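Local coordinates for bromo domain containing protein (Cryptosporidium parvum, PDB 5U9N) that probably recognises acetyl-lysine on histone tails or other proteins through bromodomains, the second of which binds the inhibitor bromosporine here, at residues 58-63 with 100-105. Numbering follows the deposited sequence.
Sequences ITIEKR and ERLVKL
Ile60 and Arg63 of helix 57-65 meet Leu102 and Val103 of helix 96-113. The two helix segments run nearly antiparallel, at 167°, with their axes 10.6 Å apart. Arg101 pairs with Glu53, by a salt bridge from NH2. Its NH1 lies 5.4 Å from Arg63 NH2; the two guanidinium groups are not in contact, and Glu53 probably offsets the charge of Arg101. Leu102 comes closest in backbone register, its CA 7.2 Å from that of Ile60. The two side chains slide past each other in opposite directions. Ile60 CD1 therefore reaches beyond the leucine tip and rests 3.8 Å from Leu102 CB. Ile60 CG1 is anti to the carbonyl carbon (chi1 -68°), and CD1 continues the extended chain toward the facing backbone. Leu102 also meets Arg63, whose side chain crosses it at about a right angle. Leu102 CD2 lies over one face of the guanidinium, while CD1 is 3.9 Å from Arg63 NH2. Val103 comes next and crosses Ile60 at about a right angle, with its CG2 3.7 Å from Ile60 CD1. Ile60 CD1 also packs on the Leu102-Val103 peptide, 3.7 Å from both Leu102 C and Val103 N. Lys104 NZ donates to the anti lone pair of Glu100 OE2 one turn back, within a salt bridge. Phe99 and Ile106 also touch Ile60. The contact joins two helices of the left-handed four-helix bundle of bromodomains; the Ile60 side chain is about 12 Å from bromosporine. Its centre is apolar and buried, with the Arg63 guanidinium against Leu102 beside it. No polar bond links the segments, so shape and burial probably hold them.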
loop_
_atom_site.group_PDB
_atom_site.type_symbol
_atom_site.label_atom_id
_atom_site.label_comp_id
_atom_site.label_asym_id
_atom_site.label_seq_id
_atom_site.Cartn_x
_atom_site.Cartn_y
_atom_site.Cartn_z
ATOM N N ILE A 58 4.802 4.011 -4.148
ATOM C CA ILE A 58 5.595 5.199 -4.500
ATOM C C ILE A 58 4.798 6.473 -4.150
ATOM O O ILE A 58 5.392 7.441 -3.673
ATOM C CB ILE A 58 6.046 5.167 -5.996
ATOM C CG1 ILE A 58 7.173 6.200 -6.251
ATOM C CG2 ILE A 58 4.873 5.415 -6.966
ATOM C CD1 ILE A 58 8.486 5.963 -5.388
ATOM N N THR A 59 3.449 6.436 -4.301
ATOM C CA THR A 59 2.574 7.573 -3.953
ATOM C C THR A 59 2.556 7.780 -2.421
ATOM O O THR A 59 2.589 8.907 -1.970
ATOM C CB THR A 59 1.155 7.357 -4.504
ATOM O OG1 THR A 59 1.201 7.408 -5.915
ATOM C CG2 THR A 59 0.176 8.405 -4.014
ATOM N N ILE A 60 2.525 6.700 -1.644
ATOM C CA ILE A 60 2.564 6.792 -0.178
ATOM C C ILE A 60 3.939 7.313 0.263
ATOM O O ILE A 60 4.005 8.196 1.123
ATOM C CB ILE A 60 2.239 5.427 0.488
ATOM C CG1 ILE A 60 0.781 5.043 0.244
ATOM C CG2 ILE A 60 2.522 5.487 1.988
ATOM C CD1 ILE A 60 0.411 3.595 0.733
ATOM N N GLU A 61 5.037 6.721 -0.287
ATOM C CA GLU A 61 6.420 7.151 0.015
ATOM C C GLU A 61 6.599 8.645 -0.217
ATOM O O GLU A 61 7.175 9.322 0.621
ATOM C CB GLU A 61 7.448 6.384 -0.847
ATOM C CG GLU A 61 8.894 6.818 -0.572
ATOM C CD GLU A 61 9.980 5.947 -1.174
ATOM O OE1 GLU A 61 11.123 5.997 -0.667
ATOM O OE2 GLU A 61 9.688 5.206 -2.141
ATOM N N LYS A 62 6.135 9.151 -1.364
ATOM C CA LYS A 62 6.224 10.579 -1.675
ATOM C C LYS A 62 5.354 11.429 -0.712
ATOM O O LYS A 62 5.738 12.548 -0.391
ATOM C CB LYS A 62 5.815 10.844 -3.135
ATOM C CG LYS A 62 6.882 10.413 -4.145
ATOM C CD LYS A 62 6.419 10.628 -5.591
ATOM C CE LYS A 62 7.493 10.293 -6.599
ATOM N N ARG A 63 4.197 10.897 -0.246
ATOM C CA ARG A 63 3.358 11.605 0.736
ATOM C C ARG A 63 4.037 11.662 2.143
ATOM O O ARG A 63 3.795 12.611 2.892
ATOM C CB ARG A 63 1.983 10.953 0.863
ATOM C CG ARG A 63 1.031 11.233 -0.286
ATOM C CD ARG A 63 -0.408 11.091 0.165
ATOM N NE ARG A 63 -1.306 10.779 -0.941
ATOM C CZ ARG A 63 -2.633 10.721 -0.841
ATOM N NH1 ARG A 63 -3.373 10.416 -1.901
ATOM N NH2 ARG A 63 -3.232 10.975 0.322
ATOM N N GLU A 100 -1.738 3.827 7.767
ATOM C CA GLU A 100 -2.369 2.502 7.829
ATOM C C GLU A 100 -3.515 2.396 6.804
ATOM O O GLU A 100 -3.609 1.413 6.069
ATOM C CB GLU A 100 -2.895 2.223 9.230
ATOM C CG GLU A 100 -3.367 0.793 9.423
ATOM C CD GLU A 100 -4.074 0.519 10.731
ATOM O OE1 GLU A 100 -3.810 1.243 11.718
ATOM O OE2 GLU A 100 -4.864 -0.453 10.781
ATOM N N ARG A 101 -4.390 3.393 6.778
ATOM C CA ARG A 101 -5.497 3.434 5.820
ATOM C C ARG A 101 -5.011 3.309 4.358
ATOM O O ARG A 101 -5.571 2.535 3.582
ATOM C CB ARG A 101 -6.265 4.737 5.973
ATOM C CG ARG A 101 -7.531 4.775 5.138
ATOM C CD ARG A 101 -8.337 6.033 5.368
ATOM N NE ARG A 101 -7.798 7.160 4.623
ATOM C CZ ARG A 101 -7.897 7.310 3.299
ATOM N NH1 ARG A 101 -7.388 8.384 2.708
ATOM N NH2 ARG A 101 -8.498 6.380 2.556
ATOM N N LEU A 102 -3.998 4.095 3.988
ATOM C CA LEU A 102 -3.530 4.166 2.615
ATOM C C LEU A 102 -2.891 2.850 2.184
ATOM O O LEU A 102 -3.152 2.378 1.083
ATOM C CB LEU A 102 -2.537 5.335 2.444
ATOM C CG LEU A 102 -3.155 6.771 2.437
ATOM C CD1 LEU A 102 -2.035 7.848 2.304
ATOM C CD2 LEU A 102 -4.179 6.947 1.299
ATOM N N VAL A 103 -2.084 2.244 3.042
ATOM C CA VAL A 103 -1.463 0.957 2.708
ATOM C C VAL A 103 -2.549 -0.121 2.535
ATOM O O VAL A 103 -2.506 -0.864 1.560
ATOM C CB VAL A 103 -0.413 0.531 3.752
ATOM C CG1 VAL A 103 -0.002 -0.920 3.543
ATOM C CG2 VAL A 103 0.810 1.451 3.693
ATOM N N LYS A 104 -3.522 -0.189 3.453
ATOM C CA LYS A 104 -4.580 -1.191 3.375
ATOM C C LYS A 104 -5.516 -0.935 2.202
ATOM O O LYS A 104 -6.057 -1.888 1.647
ATOM C CB LYS A 104 -5.359 -1.250 4.659
ATOM C CG LYS A 104 -4.560 -1.850 5.784
ATOM C CD LYS A 104 -5.409 -1.992 7.021
ATOM C CE LYS A 104 -4.842 -2.971 8.000
ATOM N NZ LYS A 104 -5.652 -3.006 9.274
ATOM N N LEU A 105 -5.662 0.330 1.790
ATOM C CA LEU A 105 -6.452 0.717 0.603
ATOM C C LEU A 105 -5.895 0.051 -0.680
ATOM O O LEU A 105 -6.664 -0.328 -1.554
ATOM C CB LEU A 105 -6.436 2.261 0.454
ATOM C CG LEU A 105 -7.133 2.857 -0.747
ATOM C CD1 LEU A 105 -8.623 2.628 -0.687
ATOM C CD2 LEU A 105 -6.841 4.319 -0.843
#